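Local coordinates for protein proteasome accessory factor B/C (PafBC) (Paenarthrobacter aurescens, PDB 6SJ9) that regulates transcription in the bacterial response to DNA damage, probably binding DNA through winged helix-turn-helix domains and probably sensing a signal through its WYL domains, at residues A111-A116 against D134-V139; L365-V370 against E407-Y412; G166-S171 against L209-T214. One frame throughout, in Å; residues are numbered along the deposited sequence.

Contact 1: residues A111-A116 against D134-V139; sequences AALGSA and DLPAGV
Ala116, in the last turns of helix 95-118, comes closest to the 134-139 loop at Pro136, with their CA atoms 6.2 Å apart, while a type II turn from Pro136 to Val139 curls the loop back along the helix. Three helix residues, Ala112, Leu113 and Ala116, supply the contact, and the side-chain contacts are all between apolar groups. The methyl of Ala116 sits against Pro136 CB and CG, both 3.7 Å from Ala116 CB. One turn earlier, Ala112 CB touches Val139 CG2 at 3.7 Å. The i, i+4 spacing of the two alanines thus matches the two ends of the turn, which Val139 N closes by bonding to Pro136 O at 3.1 Å. The contact folds the C-terminal end of helix 95-118 against the loop between it and helix 147-159. Leu113 closes the flank: its CG lies anti to the carbonyl carbon (chi1 -71°), and its CD2 branch reaches Pro136 CD at 4.2 Å, the two side chains crossing at about a right angle. The same methyl lies 4.3 Å from Val139 CG1. Beyond the pair, Trp627 and Met630 of helix 627-634, within the second WCX domain, cover Leu113 and Leu135 respectively.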
loop_
_atom_site.group_PDB
_atom_site.type_symbol
_atom_site.label_atom_id
_atom_site.label_comp_id
_atom_site.label_asym_id
_atom_site.label_seq_id
_atom_site.Cartn_x
_atom_site.Cartn_y
_atom_site.Cartn_z
ATOM N N ALA A 111 2.382 -8.148 2.022
ATOM C CA ALA A 111 3.207 -9.212 2.601
ATOM C C ALA A 111 2.862 -9.414 4.081
ATOM O O ALA A 111 2.845 -10.549 4.593
ATOM C CB ALA A 111 4.696 -8.858 2.435
ATOM N N ALA A 112 2.665 -8.305 4.791
ATOM C CA ALA A 112 2.431 -8.348 6.236
ATOM C C ALA A 112 1.101 -9.013 6.554
ATOM O O ALA A 112 0.993 -9.790 7.507
ATOM C CB ALA A 112 2.486 -6.913 6.809
ATOM N N LEU A 113 0.089 -8.743 5.749
ATOM C CA LEU A 113 -1.199 -9.387 5.959
ATOM C C LEU A 113 -1.099 -10.894 5.742
ATOM O O LEU A 113 -1.557 -11.690 6.583
ATOM C CB LEU A 113 -2.229 -8.749 5.037
ATOM C CG LEU A 113 -2.542 -7.346 5.534
ATOM C CD1 LEU A 113 -3.369 -6.563 4.521
ATOM C CD2 LEU A 113 -3.235 -7.468 6.887
ATOM N N GLY A 114 -0.457 -11.316 4.654
ATOM C CA GLY A 114 -0.296 -12.751 4.443
ATOM C C GLY A 114 0.421 -13.419 5.590
ATOM O O GLY A 114 -0.002 -14.480 6.073
ATOM N N SER A 115 1.483 -12.782 6.107
ATOM C CA SER A 115 2.191 -13.437 7.206
ATOM C C SER A 115 1.360 -13.455 8.488
ATOM O O SER A 115 1.439 -14.420 9.252
ATOM C CB SER A 115 3.515 -12.756 7.486
ATOM O OG SER A 115 4.080 -12.301 6.283
ATOM N N ALA A 116 0.527 -12.439 8.718
ATOM C CA ALA A 116 -0.228 -12.424 9.965
ATOM C C ALA A 116 -1.305 -13.486 9.945
ATOM O O ALA A 116 -1.422 -14.276 10.886
ATOM C CB ALA A 116 -0.861 -11.052 10.212
ATOM N N ASP A 134 -7.064 -8.617 15.025
ATOM C CA ASP A 134 -6.093 -7.574 15.367
ATOM C C ASP A 134 -5.093 -7.414 14.230
ATOM O O ASP A 134 -4.402 -8.381 13.887
ATOM C CB ASP A 134 -5.369 -7.952 16.686
ATOM C CG ASP A 134 -4.420 -6.860 17.207
ATOM O OD1 ASP A 134 -3.489 -7.210 17.973
ATOM O OD2 ASP A 134 -4.581 -5.671 16.843
ATOM N N LEU A 135 -4.982 -6.212 13.664
ATOM C CA LEU A 135 -4.039 -6.023 12.569
ATOM C C LEU A 135 -2.614 -6.233 13.081
ATOM O O LEU A 135 -2.292 -5.889 14.215
ATOM C CB LEU A 135 -4.167 -4.628 11.948
ATOM C CG LEU A 135 -5.401 -4.285 11.114
ATOM C CD1 LEU A 135 -5.406 -2.815 10.632
ATOM C CD2 LEU A 135 -5.430 -5.222 9.916
ATOM N N PRO A 136 -1.721 -6.731 12.243
ATOM C CA PRO A 136 -0.323 -6.888 12.657
ATOM C C PRO A 136 0.424 -5.559 12.716
ATOM O O PRO A 136 -0.030 -4.521 12.216
ATOM C CB PRO A 136 0.267 -7.790 11.566
ATOM C CG PRO A 136 -0.542 -7.417 10.352
ATOM C CD PRO A 136 -1.942 -7.145 10.850
ATOM N N ALA A 137 1.575 -5.616 13.390
ATOM C CA ALA A 137 2.478 -4.474 13.504
ATOM C C ALA A 137 2.801 -3.891 12.132
ATOM O O ALA A 137 3.075 -4.620 11.171
ATOM C CB ALA A 137 3.777 -4.900 14.200
ATOM N N GLY A 138 2.765 -2.564 12.040
ATOM C CA GLY A 138 3.086 -1.926 10.780
ATOM C C GLY A 138 1.983 -1.944 9.748
ATOM O O GLY A 138 2.258 -1.669 8.572
ATOM N N VAL A 139 0.754 -2.300 10.140
ATOM C CA VAL A 139 -0.429 -2.225 9.276
ATOM C C VAL A 139 -1.522 -1.443 10.008
ATOM O O VAL A 139 -1.892 -1.779 11.139
ATOM C CB VAL A 139 -0.957 -3.618 8.849
ATOM C CG1 VAL A 139 -2.136 -3.481 7.916
ATOM C CG2 VAL A 139 0.135 -4.435 8.183
#

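Contact 2: residues L365-V370 against E407-Y412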
loop_
_atom_site.group_PDB
_atom_site.type_symbol
_atom_site.label_atom_id
_atom_site.label_comp_id
_atom_site.label_asym_id
_atom_site.label_seq_id
_atom_site.Cartn_x
_atom_site.Cartn_y
_atom_site.Cartn_z
ATOM N N LEU A 365 2.035 14.459 -16.357
ATOM C CA LEU A 365 1.627 13.234 -17.016
ATOM C C LEU A 365 0.352 13.575 -17.774
ATOM O O LEU A 365 -0.672 13.865 -17.145
ATOM C CB LEU A 365 1.400 12.125 -15.978
ATOM C CG LEU A 365 1.234 10.711 -16.601
ATOM C CD1 LEU A 365 1.433 9.629 -15.539
ATOM C CD2 LEU A 365 -0.114 10.542 -17.248
ATOM N N HIS A 366 0.426 13.591 -19.120
ATOM C CA HIS A 366 -0.760 13.807 -19.948
ATOM C C HIS A 366 -1.405 12.460 -20.268
ATOM O O HIS A 366 -0.825 11.618 -20.967
ATOM C CB HIS A 366 -0.421 14.587 -21.219
ATOM C CG HIS A 366 -0.137 16.025 -20.943
ATOM N ND1 HIS A 366 -1.132 16.974 -20.884
ATOM C CD2 HIS A 366 1.013 16.664 -20.622
ATOM C CE1 HIS A 366 -0.606 18.148 -20.582
ATOM N NE2 HIS A 366 0.695 17.987 -20.425
ATOM N N ILE A 367 -2.595 12.251 -19.741
ATOM C CA ILE A 367 -3.093 10.884 -19.634
ATOM C C ILE A 367 -3.248 10.243 -21.016
ATOM O O ILE A 367 -2.745 9.127 -21.246
ATOM C CB ILE A 367 -4.393 10.846 -18.830
ATOM C CG1 ILE A 367 -4.040 11.023 -17.358
ATOM C CG2 ILE A 367 -5.063 9.463 -18.984
ATOM C CD1 ILE A 367 -5.219 11.325 -16.499
ATOM N N GLN A 368 -3.924 10.931 -21.955
ATOM C CA GLN A 368 -4.209 10.265 -23.240
ATOM C C GLN A 368 -2.918 9.898 -23.956
ATOM O O GLN A 368 -2.759 8.778 -24.456
ATOM C CB GLN A 368 -5.044 11.119 -24.186
ATOM C CG GLN A 368 -5.493 10.296 -25.467
ATOM C CD GLN A 368 -6.360 9.072 -25.056
ATOM O OE1 GLN A 368 -7.418 9.240 -24.448
ATOM N NE2 GLN A 368 -5.912 7.862 -25.378
ATOM N N GLU A 369 -1.984 10.830 -23.983
ATOM C CA GLU A 369 -0.722 10.635 -24.670
ATOM C C GLU A 369 0.116 9.561 -23.996
ATOM O O GLU A 369 0.816 8.802 -24.661
ATOM C CB GLU A 369 -0.014 11.975 -24.733
ATOM C CG GLU A 369 1.402 11.959 -25.150
ATOM C CD GLU A 369 1.956 13.376 -25.088
ATOM O OE1 GLU A 369 3.102 13.574 -24.604
ATOM O OE2 GLU A 369 1.209 14.286 -25.530
ATOM N N VAL A 370 0.070 9.475 -22.675
ATOM C CA VAL A 370 0.891 8.465 -22.052
ATOM C C VAL A 370 0.230 7.095 -22.163
ATOM O O VAL A 370 0.919 6.088 -22.351
ATOM C CB VAL A 370 1.186 8.876 -20.596
ATOM C CG1 VAL A 370 1.772 7.716 -19.808
ATOM C CG2 VAL A 370 2.228 10.033 -20.607
ATOM N N GLU A 407 -5.833 17.385 -12.941
ATOM C CA GLU A 407 -6.786 18.099 -13.797
ATOM C C GLU A 407 -7.255 17.195 -14.934
ATOM O O GLU A 407 -6.864 16.029 -15.026
ATOM C CB GLU A 407 -6.135 19.345 -14.370
ATOM C CG GLU A 407 -5.592 20.283 -13.364
ATOM C CD GLU A 407 -4.849 21.459 -14.012
ATOM O OE1 GLU A 407 -5.060 21.789 -15.204
ATOM O OE2 GLU A 407 -4.090 22.089 -13.292
ATOM N N ASN A 408 -8.117 17.730 -15.808
ATOM C CA ASN A 408 -8.637 16.949 -16.943
ATOM C C ASN A 408 -7.489 16.420 -17.783
ATOM O O ASN A 408 -6.756 17.195 -18.390
ATOM C CB ASN A 408 -9.573 17.792 -17.838
ATOM C CG ASN A 408 -10.349 16.903 -18.849
ATOM O OD1 ASN A 408 -10.686 15.771 -18.521
ATOM N ND2 ASN A 408 -10.630 17.416 -20.043
ATOM N N ASP A 409 -7.336 15.108 -17.847
ATOM C CA ASP A 409 -6.285 14.538 -18.704
ATOM C C ASP A 409 -4.852 14.925 -18.250
ATOM O O ASP A 409 -3.899 14.842 -19.042
ATOM C CB ASP A 409 -6.469 14.931 -20.197
ATOM C CG ASP A 409 -5.595 14.053 -21.172
ATOM O OD1 ASP A 409 -5.771 12.815 -21.158
ATOM O OD2 ASP A 409 -4.734 14.572 -21.920
ATOM N N HIS A 410 -4.631 15.357 -17.006
ATOM C CA HIS A 410 -3.310 15.909 -16.677
ATOM C C HIS A 410 -3.001 15.710 -15.191
ATOM O O HIS A 410 -3.688 16.284 -14.340
ATOM C CB HIS A 410 -3.258 17.366 -17.067
ATOM C CG HIS A 410 -1.901 17.950 -16.946
ATOM N ND1 HIS A 410 -1.677 19.304 -16.838
ATOM C CD2 HIS A 410 -0.681 17.363 -16.963
ATOM C CE1 HIS A 410 -0.373 19.525 -16.755
ATOM N NE2 HIS A 410 0.253 18.362 -16.832
ATOM N N VAL A 411 -2.002 14.877 -14.867
ATOM C CA VAL A 411 -1.661 14.535 -13.479
ATOM C C VAL A 411 -0.212 14.919 -13.212
ATOM O O VAL A 411 0.689 14.562 -13.981
ATOM C CB VAL A 411 -1.873 13.033 -13.154
ATOM C CG1 VAL A 411 -1.786 12.799 -11.552
ATOM C CG2 VAL A 411 -3.207 12.561 -13.684
ATOM N N TYR A 412 0.023 15.639 -12.123
ATOM C CA TYR A 412 1.403 16.011 -11.836
ATOM C C TYR A 412 1.604 16.109 -10.331
ATOM O O TYR A 412 0.698 16.499 -9.588
ATOM C CB TYR A 412 1.840 17.304 -12.572
ATOM C CG TYR A 412 0.976 18.521 -12.386
ATOM C CD1 TYR A 412 -0.295 18.607 -12.958
ATOM C CD2 TYR A 412 1.452 19.616 -11.665
ATOM C CE1 TYR A 412 -1.084 19.736 -12.781
ATOM C CE2 TYR A 412 0.670 20.761 -11.488
ATOM C CZ TYR A 412 -0.592 20.815 -12.041
ATOM O OH TYR A 412 -1.360 21.954 -11.849
#
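Leu365 and Val411 form an antiparallel hydrogen-bonded pair, and both polar groups of the Leu365 backbone are used: Leu365 N gives to Val411 O at 2.7 Å, and Val411 N gives to Leu365 O at 2.8 Å. Leu365 O also receives a CA-H contact from His410 and lies at the edge of the His410 ring. The next acceptor is Asp409 O, which takes Ile367 N at 3.0 Å; this donor stands above the carbonyl plane, 55° out of it. Asp409 CG is anti to the backbone N (chi1 -165°), which brings the carboxylate to the first helical turn, where Asp409 OD1 accepts Gln368 N at 2.8 Å on its syn side. His366, at the N-cap position, offers its carbonyl to Val370 N. Within the type II turn from Glu407 to His410, the end residues exchange backbone N-H...O bonds both ways. On the face carrying the histidines, the His366 and His410 rings form an offset stack, centroids 4.1 Å apart and planes at 9°. His410 is sandwiched, since Tyr412 CD1 covers its opposite face, and its NE2 is hydrogen-bonded to Gln363 O. Tyr412 OH in turn gives to Glu407 OE2 at 3.1 Å. On the face carrying Leu365 and Val411, Val411 CG2 meets Ile367 CD1 of the helix at 3.7 Å, beside Leu359 and Trp406. Strand 365-366, between helices 346-360 and 367-374, adds to the 404-407/410-413 hairpin, the wing, giving the order H1-S1-H2-H3-S2-S3 of a winged helix-turn-helix, consistent with the PafC helix-turn-helix domain.

Contact 3: residues G166-S171 against L209-T214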
loop_
_atom_site.group_PDB
_atom_site.type_symbol
_atom_site.label_atom_id
_atom_site.label_comp_id
_atom_site.label_asym_id
_atom_site.label_seq_id
_atom_site.Cartn_x
_atom_site.Cartn_y
_atom_site.Cartn_z
ATOM N N GLY A 166 -23.929 16.374 -2.152
ATOM C CA GLY A 166 -24.145 16.880 -0.810
ATOM C C GLY A 166 -22.830 17.264 -0.153
ATOM O O GLY A 166 -21.842 16.538 -0.222
ATOM N N TYR A 167 -22.818 18.420 0.497
ATOM C CA TYR A 167 -21.597 18.913 1.112
ATOM C C TYR A 167 -21.885 19.458 2.501
ATOM O O TYR A 167 -22.733 20.341 2.658
ATOM C CB TYR A 167 -20.918 19.997 0.284
ATOM C CG TYR A 167 -19.521 20.185 0.770
ATOM C CD1 TYR A 167 -18.597 19.172 0.593
ATOM C CD2 TYR A 167 -19.119 21.353 1.388
ATOM C CE1 TYR A 167 -17.303 19.300 1.009
ATOM C CE2 TYR A 167 -17.799 21.496 1.845
ATOM C CZ TYR A 167 -16.907 20.457 1.653
ATOM O OH TYR A 167 -15.609 20.542 2.069
ATOM N N GLN A 168 -21.160 18.962 3.496
ATOM C CA GLN A 168 -21.325 19.487 4.848
ATOM C C GLN A 168 -20.474 20.744 5.013
ATOM O O GLN A 168 -19.251 20.680 5.210
ATOM C CB GLN A 168 -20.982 18.423 5.881
ATOM C CG GLN A 168 -21.560 18.789 7.232
ATOM C CD GLN A 168 -22.169 17.602 7.929
ATOM O OE1 GLN A 168 -23.393 17.518 8.062
ATOM N NE2 GLN A 168 -21.326 16.665 8.366
ATOM N N ALA A 169 -21.177 21.871 5.077
ATOM C CA ALA A 169 -20.683 23.238 4.995
ATOM C C ALA A 169 -19.464 23.547 5.853
ATOM O O ALA A 169 -19.160 22.837 6.819
ATOM C CB ALA A 169 -21.815 24.201 5.361
ATOM N N VAL A 170 -18.741 24.598 5.453
ATOM C CA VAL A 170 -17.474 24.945 6.090
ATOM C C VAL A 170 -17.716 25.254 7.558
ATOM O O VAL A 170 -16.906 24.909 8.427
ATOM C CB VAL A 170 -16.829 26.133 5.348
ATOM C CG1 VAL A 170 -15.518 26.544 6.002
ATOM C CG2 VAL A 170 -16.626 25.799 3.873
ATOM N N SER A 171 -18.846 25.887 7.861
ATOM C CA SER A 171 -19.193 26.231 9.228
ATOM C C SER A 171 -19.867 25.063 9.939
ATOM O O SER A 171 -20.631 25.283 10.888
ATOM C CB SER A 171 -20.112 27.453 9.249
ATOM O OG SER A 171 -20.789 27.545 10.486
ATOM N N LEU A 209 -12.998 15.983 -0.039
ATOM C CA LEU A 209 -13.773 14.798 -0.424
ATOM C C LEU A 209 -14.395 14.125 0.791
ATOM O O LEU A 209 -15.568 13.708 0.746
ATOM C CB LEU A 209 -12.888 13.802 -1.188
ATOM C CG LEU A 209 -12.954 13.748 -2.709
ATOM C CD1 LEU A 209 -12.613 15.086 -3.274
ATOM C CD2 LEU A 209 -11.980 12.709 -3.292
ATOM N N SER A 210 -13.670 14.120 1.923
ATOM C CA SER A 210 -14.176 13.464 3.126
ATOM C C SER A 210 -15.446 14.129 3.646
ATOM O O SER A 210 -16.211 13.481 4.366
ATOM C CB SER A 210 -13.101 13.430 4.216
ATOM O OG SER A 210 -12.847 14.727 4.752
ATOM N N ARG A 211 -15.712 15.388 3.284
ATOM C CA ARG A 211 -16.896 16.101 3.770
ATOM C C ARG A 211 -18.110 16.007 2.837
ATOM O O ARG A 211 -19.126 16.663 3.095
ATOM C CB ARG A 211 -16.560 17.554 4.051
ATOM C CG ARG A 211 -15.366 17.724 5.061
ATOM C CD ARG A 211 -15.681 18.840 6.034
ATOM N NE ARG A 211 -16.595 18.385 7.085
ATOM C CZ ARG A 211 -17.410 19.168 7.803
ATOM N NH1 ARG A 211 -17.471 20.490 7.600
ATOM N NH2 ARG A 211 -18.185 18.614 8.733
HETATM N N MSE A 212 -18.024 15.217 1.771
HETATM C CA MSE A 212 -19.169 14.975 0.885
HETATM C C MSE A 212 -20.101 13.944 1.508
HETATM O O MSE A 212 -19.678 12.850 1.878
HETATM C CB MSE A 212 -18.702 14.486 -0.488
HETATM C CG MSE A 212 -18.096 15.558 -1.353
HETATM SE SE MSE A 212 -17.289 14.822 -2.968
HETATM C CE MSE A 212 -16.696 16.523 -3.758
ATOM N N THR A 213 -21.370 14.285 1.605
ATOM C CA THR A 213 -22.312 13.367 2.212
ATOM C C THR A 213 -22.787 12.277 1.249
ATOM O O THR A 213 -23.194 11.199 1.708
ATOM C CB THR A 213 -23.493 14.163 2.720
ATOM O OG1 THR A 213 -24.156 14.708 1.599
ATOM C CG2 THR A 213 -23.001 15.325 3.511
ATOM N N THR A 214 -22.696 12.510 -0.070
ATOM C CA THR A 214 -23.293 11.653 -1.088
ATOM C C THR A 214 -22.241 11.127 -2.048
ATOM O O THR A 214 -21.074 11.528 -2.034
ATOM C CB THR A 214 -24.312 12.406 -1.929
ATOM O OG1 THR A 214 -23.594 13.161 -2.904
ATOM C CG2 THR A 214 -25.113 13.361 -1.085
#
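Tyr167 and Met212 (a selenomethionine) bridge the end of strand 163-168 to the segment after the 3-10 turn 209-211, their CA atoms 4.6 Å apart; this joins the first strand of the WYL domain's Sm-like sheet to the connection between strands 203-208 and 217-218. The backbones run roughly antiparallel, with end-to-end directions 157° apart. Hydrogen bonds flank the bridge. Gln168 N gives to Arg211 O at 3.1 Å, and Thr213 N gives to Gly166 O at 2.9 Å from well above the carbonyl plane. A weak third bond runs from Gly166 N to Thr214 OG1. Among the van der Waals contacts, Thr213 OG1 packs 3.2 Å from Gly166 CA, a closeness that the missing side chain permits; the same hydroxyl is bonded to Glu175. Tyr167 CB leads away from 209-214, but with CG anti to the backbone N (chi1 -165°) the ring comes back against Arg211 CB, 3.6 Å from Tyr167 CE1, while its hydroxyl is bonded to Arg208 N. The Arg211 guanidinium, inclined by 45° to the Gln168 amide, lies across that chain with Gln168 CB 4.0 Å above one face, and Arg211 NH1 lies 3.0 Å from Ala169 O.

Contact 1 differs most from the others: a helix meets an irregular loop through methyl groups and a proline ring, over 212 Å², whereas contacts 2 and 3 bury 394 and 435 Å² and are held largely by backbone hydrogen bonds. Each is partly buried, but the centre of contact 1 lies about 12 Å from that of the chain, against about 23 Å and about 27 Å. Contacts 2 and 3 reach the same antiparallel sheet, in which strand 404-407 of the helix-turn-helix region pairs with strand 175-188 of the first WYL domain; their nearest atoms remain about 12 Å apart. Side chains separate them further, histidines and a carboxylate in contact 2, arginine and threonine in contact 3.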